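Local structure of tudor and KH domain-containing protein homolog (Drosophila melanogaster, 5YGB) at residues V7-V12 with T154-W159; P86-I91 with Y103-D108; R73-D78 with V179-K184; K170-A175 with E185-P190. The protein takes part in piRNA metabolism and transposon silencing, and binds the N-terminus of Piwi through its extended Tudor domain, probably recruiting Piwi proteins to the piRNA biogenesis machinery. The protein carries 1 engineered substitution. One frame throughout, in Å; residues are numbered along the deposited sequence.

Contact 1 (V7-V12 with T154-W159); sequences VYVSAV and TEVAHW
The Tyr8 ring receives the edge of the Trp159 indole on one face, CE3 of Trp159 standing 3.4 Å above the tyrosine plane toward its rim. From the indole's side, Tyr8 CE2 lies at the edge and in plane, while a water sits more distantly over one face. The planes are 88° apart and the tyrosine and six-membered ring centroids 5.2 Å apart, which defines a T-shaped stack. The tyrosine's other flank, CD1 and CE1, rests on the Trp159 backbone. Both residues also touch a crystal neighbour, so the lattice may share in fixing the pair.

Val9 O is the polar centre. Ala157 N reaches it at 3.1 Å, nearly straight (167°) and in the carbonyl plane; Val156 CA adds a C-H...O contact and two waters bond weakly. One of these waters also accepts from Trp159 N, and a third water links Val9 N to Thr154 O. Glu155, with positive phi, ends the helix and starts a type II turn through His158 that presents Ala157 N.

Val156 CG2, pointing away from its own N, rests on the Ala11 backbone, 3.7 Å from Ala11 N, and Val156 CB meets Val12 CG2 at 3.8 Å as the apolar pair. Val9 crosses Thr154 at about a right angle, CB to CB 3.9 Å; Thr154 OG1 turns back to Phe150 O.

The loop leaving helix 144-154 is thus anchored on strand 5-12 by one backbone bond and waters, without regular strand pairing. The backbone of strand 5-12 bonds to Gln21 and Trp19 of strand 17-22 and, from Val7, to Leu162.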
loop_
_atom_site.group_PDB
_atom_site.type_symbol
_atom_site.label_atom_id
_atom_site.label_comp_id
_atom_site.label_asym_id
_atom_site.label_seq_id
_atom_site.Cartn_x
_atom_site.Cartn_y
_atom_site.Cartn_z
ATOM N N VAL A 7 6.115 -13.000 0.502
ATOM C CA VAL A 7 5.430 -11.726 0.264
ATOM C C VAL A 7 5.979 -10.975 -0.938
ATOM O O VAL A 7 7.097 -11.230 -1.408
ATOM C CB VAL A 7 5.533 -10.772 1.485
ATOM C CG1 VAL A 7 4.989 -11.423 2.761
ATOM C CG2 VAL A 7 6.975 -10.278 1.664
ATOM N N TYR A 8 5.178 -10.037 -1.427
ATOM C CA TYR A 8 5.661 -8.978 -2.306
ATOM C C TYR A 8 5.639 -7.678 -1.535
ATOM O O TYR A 8 4.687 -7.431 -0.799
ATOM C CB TYR A 8 4.770 -8.791 -3.528
ATOM C CG TYR A 8 4.597 -9.976 -4.439
ATOM C CD1 TYR A 8 5.695 -10.613 -5.007
ATOM C CD2 TYR A 8 3.331 -10.433 -4.763
ATOM C CE1 TYR A 8 5.534 -11.677 -5.850
ATOM C CE2 TYR A 8 3.157 -11.506 -5.621
ATOM C CZ TYR A 8 4.266 -12.119 -6.157
ATOM O OH TYR A 8 4.103 -13.191 -7.005
ATOM N N VAL A 9 6.628 -6.818 -1.742
ATOM C CA VAL A 9 6.520 -5.430 -1.293
ATOM C C VAL A 9 5.807 -4.650 -2.400
ATOM O O VAL A 9 6.298 -4.563 -3.527
ATOM C CB VAL A 9 7.890 -4.834 -0.975
ATOM C CG1 VAL A 9 7.760 -3.343 -0.730
ATOM C CG2 VAL A 9 8.477 -5.537 0.237
ATOM N N SER A 10 4.621 -4.127 -2.097
ATOM C CA SER A 10 3.755 -3.538 -3.121
ATOM C C SER A 10 3.848 -2.015 -3.178
ATOM O O SER A 10 3.522 -1.423 -4.203
ATOM C CB SER A 10 2.291 -3.953 -2.901
ATOM O OG SER A 10 1.883 -3.752 -1.554
ATOM N N ALA A 11 4.270 -1.383 -2.089
ATOM C CA ALA A 11 4.445 0.062 -2.065
ATOM C C ALA A 11 5.448 0.410 -0.985
ATOM O O ALA A 11 5.530 -0.281 0.032
ATOM C CB ALA A 11 3.105 0.780 -1.822
ATOM N N VAL A 12 6.196 1.486 -1.199
ATOM C CA VAL A 12 7.199 1.956 -0.251
ATOM C C VAL A 12 7.114 3.456 -0.047
ATOM O O VAL A 12 7.124 4.221 -1.012
ATOM C CB VAL A 12 8.623 1.626 -0.732
ATOM C CG1 VAL A 12 9.669 2.339 0.131
ATOM C CG2 VAL A 12 8.872 0.116 -0.760
ATOM N N THR A 154 14.004 -4.478 -2.528
ATOM C CA THR A 154 12.690 -5.113 -2.499
ATOM C C THR A 154 12.068 -5.236 -3.886
ATOM O O THR A 154 11.086 -5.955 -4.048
ATOM C CB THR A 154 11.696 -4.343 -1.600
ATOM O OG1 THR A 154 11.521 -3.009 -2.091
ATOM C CG2 THR A 154 12.177 -4.304 -0.154
ATOM N N GLU A 155 12.649 -4.546 -4.872
ATOM C CA GLU A 155 12.066 -4.377 -6.207
ATOM C C GLU A 155 10.563 -4.113 -6.124
ATOM O O GLU A 155 9.746 -4.784 -6.774
ATOM C CB GLU A 155 12.344 -5.587 -7.100
ATOM C CG GLU A 155 12.433 -5.193 -8.574
ATOM C CD GLU A 155 12.479 -6.375 -9.520
ATOM O OE1 GLU A 155 12.748 -7.507 -9.063
ATOM O OE2 GLU A 155 12.246 -6.163 -10.729
ATOM N N VAL A 156 10.220 -3.103 -5.335
ATOM C CA VAL A 156 8.843 -2.755 -5.057
ATOM C C VAL A 156 8.011 -2.681 -6.334
ATOM O O VAL A 156 8.449 -2.120 -7.345
ATOM C CB VAL A 156 8.756 -1.415 -4.285
ATOM C CG1 VAL A 156 9.566 -0.325 -4.972
ATOM C CG2 VAL A 156 7.301 -0.999 -4.103
ATOM N N ALA A 157 6.837 -3.311 -6.272
ATOM C CA ALA A 157 5.793 -3.281 -7.307
ATOM C C ALA A 157 6.104 -4.134 -8.540
ATOM O O ALA A 157 5.330 -4.121 -9.501
ATOM C CB ALA A 157 5.490 -1.827 -7.728
ATOM N N HIS A 158 7.192 -4.898 -8.517
ATOM C CA HIS A 158 7.565 -5.721 -9.677
ATOM C C HIS A 158 7.524 -7.215 -9.391
ATOM O O HIS A 158 8.209 -8.000 -10.058
ATOM C CB HIS A 158 8.946 -5.321 -10.186
ATOM C CG HIS A 158 8.963 -3.989 -10.849
ATOM N ND1 HIS A 158 9.492 -2.857 -10.252
ATOM C CD2 HIS A 158 8.506 -3.586 -12.060
ATOM C CE1 HIS A 158 9.361 -1.833 -11.063
ATOM N NE2 HIS A 158 8.765 -2.241 -12.170
ATOM N N TRP A 159 6.699 -7.602 -8.422
ATOM C CA TRP A 159 6.414 -9.010 -8.159
ATOM C C TRP A 159 7.661 -9.810 -7.797
ATOM O O TRP A 159 7.830 -10.946 -8.251
ATOM C CB TRP A 159 5.726 -9.658 -9.379
ATOM C CG TRP A 159 4.563 -8.862 -9.907
ATOM C CD1 TRP A 159 4.548 -8.048 -11.010
ATOM C CD2 TRP A 159 3.260 -8.794 -9.339
ATOM N NE1 TRP A 159 3.305 -7.486 -11.163
ATOM C CE2 TRP A 159 2.494 -7.927 -10.151
ATOM C CE3 TRP A 159 2.659 -9.378 -8.224
ATOM C CZ2 TRP A 159 1.164 -7.632 -9.876
ATOM C CZ3 TRP A 159 1.338 -9.086 -7.955
ATOM C CH2 TRP A 159 0.601 -8.222 -8.778
HETATM O O HOH W 1 9.005 -7.514 -3.142
HETATM O O HOH W 2 8.032 -6.703 -5.597
HETATM O O HOH W 3 5.309 -6.266 -6.304
#

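Contact 2 (P86-I91 with Y103-D108); sequences PKEQVI and YISPAD
Ile91 O is met by two neighbouring groups of the facing strand: Ile104 N donates to it at 2.8 Å (160°), and Tyr103 CA comes within 3.3 Å as a C-H...O contact. The return bond, Ile91 N to Ile104 O at 3.0 Å, makes these isoleucines an antiparallel hydrogen-bonded pair of the 89-95/101-104 hairpin in the Tudor domain.

Two residues before Ile91, Gln89 O faces Pro106, which has no N-H to offer. The ring approaches instead, CD of Pro106 at 3.1 Å from Gln89 O, and its CG lies 4.1 Å from Ile91 CG1. That Ile91 branch, beside the backbone N and anti to the carbonyl carbon (chi1 -48°), passes close to Ile104 O on its way to the ring. Putting an alanine at Pro106 removes the ring that meets Gln89 O and Ile91 CG1, which would probably open a gap beside Ile91 and leave the chain freer to turn as it leaves the strand. Ser105 OG accepts from Ala107 N in an ST turn that begins the departure. Elsewhere, Val90 CG1 packs on Tyr103 CB at 3.9 Å.

The polar part is thus carried by two main-chain bonds, side chains entering only through aliphatic contacts, and the proline marks where regular bonding stops.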
loop_
_atom_site.group_PDB
_atom_site.type_symbol
_atom_site.label_atom_id
_atom_site.label_comp_id
_atom_site.label_asym_id
_atom_site.label_seq_id
_atom_site.Cartn_x
_atom_site.Cartn_y
_atom_site.Cartn_z
ATOM N N PRO A 86 -14.777 25.381 -6.223
ATOM C CA PRO A 86 -15.408 25.042 -4.943
ATOM C C PRO A 86 -16.588 24.075 -5.033
ATOM O O PRO A 86 -16.940 23.516 -4.001
ATOM C CB PRO A 86 -15.898 26.396 -4.418
ATOM C CG PRO A 86 -15.187 27.424 -5.225
ATOM C CD PRO A 86 -14.926 26.809 -6.553
ATOM N N LYS A 87 -17.191 23.871 -6.203
ATOM C CA LYS A 87 -18.371 23.007 -6.289
ATOM C C LYS A 87 -18.006 21.536 -6.512
ATOM O O LYS A 87 -18.877 20.665 -6.550
ATOM C CB LYS A 87 -19.314 23.471 -7.408
ATOM C CG LYS A 87 -18.597 24.070 -8.581
ATOM C CD LYS A 87 -19.445 25.098 -9.309
ATOM C CE LYS A 87 -18.621 25.931 -10.256
ATOM N NZ LYS A 87 -17.285 26.349 -9.692
ATOM N N GLU A 88 -16.716 21.271 -6.692
ATOM C CA GLU A 88 -16.245 19.901 -6.851
ATOM C C GLU A 88 -15.293 19.560 -5.711
ATOM O O GLU A 88 -14.733 20.442 -5.074
ATOM C CB GLU A 88 -15.558 19.712 -8.210
ATOM C CG GLU A 88 -15.220 18.259 -8.532
ATOM C CD GLU A 88 -14.658 18.058 -9.927
ATOM O OE1 GLU A 88 -13.502 18.460 -10.178
ATOM O OE2 GLU A 88 -15.378 17.485 -10.771
ATOM N N GLN A 89 -15.124 18.272 -5.451
ATOM C CA GLN A 89 -14.230 17.816 -4.401
ATOM C C GLN A 89 -13.000 17.124 -4.972
ATOM O O GLN A 89 -12.982 16.723 -6.138
ATOM C CB GLN A 89 -14.982 16.884 -3.445
ATOM C CG GLN A 89 -15.988 17.635 -2.571
ATOM C CD GLN A 89 -17.021 16.733 -1.914
ATOM O OE1 GLN A 89 -17.276 15.616 -2.368
ATOM N NE2 GLN A 89 -17.607 17.212 -0.821
ATOM N N VAL A 90 -11.968 17.038 -4.142
ATOM C CA VAL A 90 -10.789 16.225 -4.409
ATOM C C VAL A 90 -10.800 15.147 -3.337
ATOM O O VAL A 90 -11.018 15.446 -2.163
ATOM C CB VAL A 90 -9.483 17.055 -4.365
ATOM C CG1 VAL A 90 -8.259 16.159 -4.570
ATOM C CG2 VAL A 90 -9.522 18.156 -5.420
ATOM N N ILE A 91 -10.603 13.894 -3.734
ATOM C CA ILE A 91 -10.751 12.758 -2.822
ATOM C C ILE A 91 -9.407 12.100 -2.568
ATOM O O ILE A 91 -8.715 11.714 -3.507
ATOM C CB ILE A 91 -11.731 11.703 -3.390
ATOM C CG1 ILE A 91 -13.013 12.366 -3.887
ATOM C CG2 ILE A 91 -12.009 10.596 -2.377
ATOM C CD1 ILE A 91 -13.880 12.898 -2.796
ATOM N N TYR A 103 -4.511 11.439 -4.442
ATOM C CA TYR A 103 -5.647 12.354 -4.555
ATOM C C TYR A 103 -6.244 12.240 -5.946
ATOM O O TYR A 103 -5.534 12.391 -6.939
ATOM C CB TYR A 103 -5.213 13.788 -4.302
ATOM C CG TYR A 103 -4.640 14.033 -2.941
ATOM C CD1 TYR A 103 -5.463 14.307 -1.871
ATOM C CD2 TYR A 103 -3.266 14.009 -2.731
ATOM C CE1 TYR A 103 -4.939 14.549 -0.612
ATOM C CE2 TYR A 103 -2.733 14.242 -1.484
ATOM C CZ TYR A 103 -3.574 14.514 -0.428
ATOM O OH TYR A 103 -3.041 14.747 0.819
ATOM N N ILE A 104 -7.546 11.992 -6.014
ATOM C CA ILE A 104 -8.224 11.616 -7.249
ATOM C C ILE A 104 -9.497 12.430 -7.410
ATOM O O ILE A 104 -10.178 12.722 -6.431
ATOM C CB ILE A 104 -8.566 10.094 -7.250
ATOM C CG1 ILE A 104 -7.289 9.262 -7.086
ATOM C CG2 ILE A 104 -9.286 9.678 -8.514
ATOM C CD1 ILE A 104 -6.296 9.447 -8.216
ATOM N N SER A 105 -9.812 12.808 -8.643
ATOM C CA SER A 105 -11.097 13.420 -8.946
ATOM C C SER A 105 -12.244 12.420 -8.815
ATOM O O SER A 105 -12.089 11.255 -9.166
ATOM C CB SER A 105 -11.085 13.992 -10.361
ATOM O OG SER A 105 -12.404 14.227 -10.804
ATOM N N PRO A 106 -13.409 12.878 -8.338
ATOM C CA PRO A 106 -14.602 12.026 -8.264
ATOM C C PRO A 106 -14.986 11.443 -9.620
ATOM O O PRO A 106 -15.624 10.393 -9.674
ATOM C CB PRO A 106 -15.687 12.980 -7.762
ATOM C CG PRO A 106 -14.952 14.066 -7.084
ATOM C CD PRO A 106 -13.659 14.226 -7.807
ATOM N N ALA A 107 -14.601 12.110 -10.704
ATOM C CA ALA A 107 -14.892 11.605 -12.039
ATOM C C ALA A 107 -14.285 10.227 -12.263
ATOM O O ALA A 107 -14.744 9.475 -13.124
ATOM C CB ALA A 107 -14.391 12.572 -13.097
ATOM N N ASP A 108 -13.264 9.888 -11.479
ATOM C CA ASP A 108 -12.527 8.641 -11.653
ATOM C C ASP A 108 -12.888 7.569 -10.616
ATOM O O ASP A 108 -12.150 6.590 -10.440
ATOM C CB ASP A 108 -11.020 8.910 -11.590
ATOM C CG ASP A 108 -10.504 9.645 -12.811
ATOM O OD1 ASP A 108 -11.207 9.650 -13.837
ATOM O OD2 ASP A 108 -9.391 10.204 -12.740
#

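Contact 3 (R73-D78 with V179-K184); sequences RAEIVD and VSAAAK
Glu75 reaches out of its strand toward Ser180 and Ala181 as a nearly straight rod. From CB the chain runs to CG, anti to the backbone N (chi1 173°), which with the extended remainder carries the carboxylate to the turn opposite. CD, the fork, stands 3.5 Å from Ser180 OG. OE1 takes the Ser180 hydroxyl at 2.7 Å, with OG as donor, and OE2 takes Ala181 N at 2.8 Å along an almost linear N-H (171°). Both donors come on the syn sides, slightly out of the carboxylate plane, so the two bonds together fix the rotation of the group.

Ser180 OG works twice: it also accepts from Ala182 N at 3.0 Å, an ST turn within the type I turn from Ser180 to Ala183. Glu75 therefore grips a hydroxyl that is itself organising the loop. Lys184 NZ is 6.7 Å from Glu75 OE2, too far for a salt bridge, though its charge may favour the ionised acid. Beside the fork, Val77 CG1 lies against Val179 O at 3.5 Å.

Strand 70-81 runs between strands 60-65 and 89-95, with Glu75 touching Ile60 and Tyr94 and a classic beta bulge at Val77 and Asp78 facing Asp92; the contact ties this Tudor sheet to the loop joining strands 162-171 and 188-195 of the other sheet.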
loop_
_atom_site.group_PDB
_atom_site.type_symbol
_atom_site.label_atom_id
_atom_site.label_comp_id
_atom_site.label_asym_id
_atom_site.label_seq_id
_atom_site.Cartn_x
_atom_site.Cartn_y
_atom_site.Cartn_z
ATOM N N ARG A 73 -9.645 -1.279 -5.638
ATOM C CA ARG A 73 -10.390 -0.996 -4.413
ATOM C C ARG A 73 -9.680 0.088 -3.614
ATOM O O ARG A 73 -8.460 0.051 -3.426
ATOM C CB ARG A 73 -10.538 -2.261 -3.556
ATOM C CG ARG A 73 -11.242 -3.420 -4.277
ATOM C CD ARG A 73 -11.655 -4.537 -3.338
ATOM N NE ARG A 73 -10.508 -5.178 -2.700
ATOM C CZ ARG A 73 -10.628 -6.166 -1.820
ATOM N NH1 ARG A 73 -11.837 -6.612 -1.481
ATOM N NH2 ARG A 73 -9.545 -6.704 -1.265
ATOM N N ALA A 74 -10.450 1.042 -3.109
ATOM C CA ALA A 74 -9.861 2.153 -2.388
ATOM C C ALA A 74 -10.747 2.608 -1.246
ATOM O O ALA A 74 -11.974 2.506 -1.312
ATOM C CB ALA A 74 -9.572 3.317 -3.345
ATOM N N GLU A 75 -10.117 3.120 -0.196
ATOM C CA GLU A 75 -10.786 3.685 0.965
ATOM C C GLU A 75 -10.672 5.206 0.920
ATOM O O GLU A 75 -9.577 5.750 0.749
ATOM C CB GLU A 75 -10.155 3.117 2.245
ATOM C CG GLU A 75 -10.644 3.747 3.537
ATOM C CD GLU A 75 -9.854 3.289 4.748
ATOM O OE1 GLU A 75 -8.945 2.441 4.610
ATOM O OE2 GLU A 75 -10.154 3.781 5.849
ATOM N N ILE A 76 -11.792 5.902 1.058
ATOM C CA ILE A 76 -11.734 7.357 1.148
ATOM C C ILE A 76 -11.188 7.758 2.517
ATOM O O ILE A 76 -11.766 7.421 3.564
ATOM C CB ILE A 76 -13.116 7.988 0.914
ATOM C CG1 ILE A 76 -13.632 7.631 -0.487
ATOM C CG2 ILE A 76 -13.055 9.521 1.115
ATOM C CD1 ILE A 76 -14.959 8.285 -0.850
ATOM N N VAL A 77 -10.052 8.449 2.529
ATOM C CA VAL A 77 -9.500 8.864 3.813
ATOM C C VAL A 77 -9.639 10.365 4.052
ATOM O O VAL A 77 -9.488 10.815 5.190
ATOM C CB VAL A 77 -8.031 8.432 3.966
ATOM C CG1 VAL A 77 -7.941 6.902 3.917
ATOM C CG2 VAL A 77 -7.174 9.053 2.905
ATOM N N ASP A 78 -9.957 11.136 3.013
ATOM C CA ASP A 78 -10.205 12.568 3.188
ATOM C C ASP A 78 -10.938 13.090 1.965
ATOM O O ASP A 78 -10.849 12.513 0.875
ATOM C CB ASP A 78 -8.886 13.339 3.416
ATOM C CG ASP A 78 -9.065 14.601 4.258
ATOM O OD1 ASP A 78 -10.212 14.984 4.573
ATOM O OD2 ASP A 78 -8.027 15.208 4.611
ATOM N N VAL A 179 -4.943 9.035 7.002
ATOM C CA VAL A 179 -4.549 7.640 6.832
ATOM C C VAL A 179 -5.767 6.732 6.923
ATOM O O VAL A 179 -6.864 7.183 7.238
ATOM C CB VAL A 179 -3.512 7.205 7.887
ATOM C CG1 VAL A 179 -2.170 7.885 7.632
ATOM C CG2 VAL A 179 -4.028 7.504 9.282
ATOM N N SER A 180 -5.559 5.452 6.649
ATOM C CA SER A 180 -6.625 4.461 6.715
ATOM C C SER A 180 -7.290 4.382 8.093
ATOM O O SER A 180 -6.649 4.626 9.128
ATOM C CB SER A 180 -6.072 3.088 6.345
ATOM O OG SER A 180 -7.061 2.100 6.538
ATOM N N ALA A 181 -8.565 4.015 8.112
ATOM C CA ALA A 181 -9.253 3.790 9.379
ATOM C C ALA A 181 -8.626 2.609 10.117
ATOM O O ALA A 181 -8.771 2.481 11.330
ATOM C CB ALA A 181 -10.733 3.548 9.152
ATOM N N ALA A 182 -7.927 1.750 9.387
ATOM C CA ALA A 182 -7.271 0.608 10.005
ATOM C C ALA A 182 -5.909 0.988 10.582
ATOM O O ALA A 182 -5.246 0.159 11.203
ATOM C CB ALA A 182 -7.121 -0.524 9.003
ATOM N N ALA A 183 -5.496 2.239 10.393
ATOM C CA ALA A 183 -4.155 2.660 10.795
ATOM C C ALA A 183 -4.149 3.823 11.787
ATOM O O ALA A 183 -3.365 4.759 11.645
ATOM C CB ALA A 183 -3.340 3.030 9.559
ATOM N N LYS A 184 -5.007 3.755 12.799
ATOM C CA LYS A 184 -5.099 4.825 13.788
ATOM C C LYS A 184 -3.980 4.756 14.824
ATOM O O LYS A 184 -3.305 3.734 14.964
ATOM C CB LYS A 184 -6.454 4.783 14.494
ATOM C CG LYS A 184 -7.648 4.908 13.562
ATOM C CD LYS A 184 -7.635 6.234 12.815
ATOM C CE LYS A 184 -8.874 6.376 11.942
ATOM N NZ LYS A 184 -8.893 7.649 11.169
#

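Contact 4 (K170-A175 with E185-P190); sequences KERPRA and EGTPLP
Arg172 and Leu189 dominate this antiparallel strand pair, in which strands 162-171 and 188-195 are joined by a long loop and belong to the sheet of the staphylococcal nuclease-like half of the extended Tudor domain. Lys170 and Leu189 form the hydrogen-bonded pair, Lys170 N to Leu189 O at 2.9 Å and Leu189 N to Lys170 O at 2.8 Å. The pairing carries on past the strand ends, where Arg172 N donates to Thr187 O at 2.9 Å, nearly along the C=O axis.

The arginine chain, extended from CG to NE, crosses Leu189 at about a right angle. Leu189 CD1 lies over one face of the guanidinium, 3.6 Å from NH2, while NH1 gives a hydrogen bond to Thr187 OG1 at 2.9 Å, tilted 18° from the guanidinium plane. NH2 has its ionic mate outside the strand pair, in Glu125; Thr187 OG1 in turn bonds to Lys184 O. A leucine in place of Arg172 would probably leave Glu125 without this charged mate and deprive Thr187 OG1 of a donor. The Leu189 branch, with CG anti to the backbone N (chi1 -171°), places CD1 against the guanidinium and CD2 beside the chain of Lys170, whose cation-pi partner is Phe127.

Glu185 contributes mainly its aliphatic part and backbone. Its carboxylate brushes the Arg174 chain, OE1 to CG 3.7 Å, without meeting the guanidinium. Next to it, Gly186 N donates to Arg172 O at a long 3.3 Å, and Gly186 CA lies against Glu171 CG at 3.6 Å.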
loop_
_atom_site.group_PDB
_atom_site.type_symbol
_atom_site.label_atom_id
_atom_site.label_comp_id
_atom_site.label_asym_id
_atom_site.label_seq_id
_atom_site.Cartn_x
_atom_site.Cartn_y
_atom_site.Cartn_z
ATOM N N LYS A 170 5.312 -2.152 16.834
ATOM C CA LYS A 170 5.455 -0.822 17.405
ATOM C C LYS A 170 4.115 -0.117 17.363
ATOM O O LYS A 170 3.334 -0.288 16.433
ATOM C CB LYS A 170 6.528 -0.001 16.674
ATOM C CG LYS A 170 6.059 0.695 15.408
ATOM C CD LYS A 170 6.962 1.869 15.038
ATOM C CE LYS A 170 8.334 1.401 14.581
ATOM N NZ LYS A 170 9.147 2.498 13.966
ATOM N N GLU A 171 3.837 0.649 18.406
ATOM C CA GLU A 171 2.625 1.437 18.460
ATOM C C GLU A 171 2.676 2.486 17.368
ATOM O O GLU A 171 3.690 3.162 17.197
ATOM C CB GLU A 171 2.480 2.095 19.832
ATOM C CG GLU A 171 1.054 2.256 20.292
ATOM C CD GLU A 171 0.951 3.051 21.571
ATOM O OE1 GLU A 171 1.930 3.743 21.925
ATOM O OE2 GLU A 171 -0.103 2.968 22.231
ATOM N N ARG A 172 1.592 2.609 16.613
ATOM C CA ARG A 172 1.510 3.652 15.607
ATOM C C ARG A 172 1.563 5.020 16.267
ATOM O O ARG A 172 0.875 5.265 17.256
ATOM C CB ARG A 172 0.231 3.518 14.785
ATOM C CG ARG A 172 0.388 2.653 13.555
ATOM C CD ARG A 172 -0.803 2.802 12.623
ATOM N NE ARG A 172 -0.615 2.067 11.374
ATOM C CZ ARG A 172 -0.946 0.792 11.196
ATOM N NH1 ARG A 172 -1.479 0.095 12.187
ATOM N NH2 ARG A 172 -0.741 0.212 10.023
ATOM N N PRO A 173 2.391 5.916 15.720
ATOM C CA PRO A 173 2.454 7.294 16.207
ATOM C C PRO A 173 1.184 8.057 15.846
ATOM O O PRO A 173 0.345 7.547 15.099
ATOM C CB PRO A 173 3.671 7.866 15.477
ATOM C CG PRO A 173 3.743 7.074 14.222
ATOM C CD PRO A 173 3.312 5.687 14.594
ATOM N N ARG A 174 1.038 9.264 16.378
ATOM C CA ARG A 174 -0.080 10.106 15.991
ATOM C C ARG A 174 0.124 10.529 14.539
ATOM O O ARG A 174 1.207 10.970 14.165
ATOM C CB ARG A 174 -0.194 11.318 16.915
ATOM C CG ARG A 174 -1.370 12.220 16.605
ATOM C CD ARG A 174 -1.471 13.359 17.602
ATOM N NE ARG A 174 -0.328 14.262 17.518
ATOM C CZ ARG A 174 -0.225 15.251 16.635
ATOM N NH1 ARG A 174 -1.197 15.462 15.758
ATOM N NH2 ARG A 174 0.851 16.027 16.626
ATOM N N ALA A 175 -0.907 10.369 13.718
ATOM C CA ALA A 175 -0.803 10.694 12.299
ATOM C C ALA A 175 -0.786 12.204 12.078
ATOM O O ALA A 175 -1.456 12.953 12.788
ATOM C CB ALA A 175 -1.945 10.056 11.523
ATOM N N GLU A 185 -3.792 5.858 15.545
ATOM C CA GLU A 185 -2.826 5.927 16.635
ATOM C C GLU A 185 -3.108 4.844 17.673
ATOM O O GLU A 185 -4.259 4.631 18.057
ATOM C CB GLU A 185 -2.862 7.315 17.284
ATOM C CG GLU A 185 -2.141 7.419 18.616
ATOM C CD GLU A 185 -2.416 8.738 19.315
ATOM O OE1 GLU A 185 -3.034 9.626 18.686
ATOM O OE2 GLU A 185 -2.017 8.887 20.491
ATOM N N GLY A 186 -2.061 4.148 18.108
ATOM C CA GLY A 186 -2.203 3.134 19.137
ATOM C C GLY A 186 -2.303 1.713 18.615
ATOM O O GLY A 186 -2.118 0.754 19.368
ATOM N N THR A 187 -2.605 1.571 17.328
ATOM C CA THR A 187 -2.711 0.255 16.708
ATOM C C THR A 187 -1.314 -0.314 16.440
ATOM O O THR A 187 -0.348 0.440 16.331
ATOM C CB THR A 187 -3.518 0.321 15.397
ATOM O OG1 THR A 187 -2.883 1.231 14.491
ATOM C CG2 THR A 187 -4.937 0.790 15.674
ATOM N N PRO A 188 -1.200 -1.651 16.343
ATOM C CA PRO A 188 0.134 -2.247 16.217
ATOM C C PRO A 188 0.641 -2.324 14.772
ATOM O O PRO A 188 -0.020 -2.884 13.897
ATOM C CB PRO A 188 -0.062 -3.648 16.812
ATOM C CG PRO A 188 -1.474 -3.966 16.528
ATOM C CD PRO A 188 -2.241 -2.673 16.529
ATOM N N LEU A 189 1.813 -1.745 14.543
ATOM C CA LEU A 189 2.500 -1.837 13.266
ATOM C C LEU A 189 3.505 -2.994 13.313
ATOM O O LEU A 189 4.373 -3.006 14.178
ATOM C CB LEU A 189 3.209 -0.519 12.971
ATOM C CG LEU A 189 3.842 -0.256 11.614
ATOM C CD1 LEU A 189 2.772 -0.208 10.541
ATOM C CD2 LEU A 189 4.598 1.056 11.669
ATOM N N PRO A 190 3.370 -3.993 12.423
ATOM C CA PRO A 190 4.324 -5.114 12.462
ATOM C C PRO A 190 5.714 -4.725 11.976
ATOM O O PRO A 190 5.847 -4.030 10.966
ATOM C CB PRO A 190 3.722 -6.149 11.505
ATOM C CG PRO A 190 2.340 -5.677 11.201
ATOM C CD PRO A 190 2.321 -4.197 11.408
#

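How the contacts relate
Contact 3 is buried and contact 1 partly so, whereas contacts 2 and 4 lie at the surface, each within one antiparallel strand pair of a different sheet. Contacts 1 and 4 reach one sheet through the neighbouring strands 5-12 and 162-171; contacts 2 and 3 share the Tudor sheet, where Ile91 CG2 packs on Ile76 CG2 at 3.8 Å. Contact 3 ties the Tudor sheet to the loop that joins strands 162-171 and 188-195, and it adjoins contact 4, Ala183 O lying 3.4 Å from Arg172 CD. Chemistry follows place: backbone pairing between strands, a carboxylate taking a hydroxyl and a backbone N-H, and rings, valines and waters where a helix exit meets a strand.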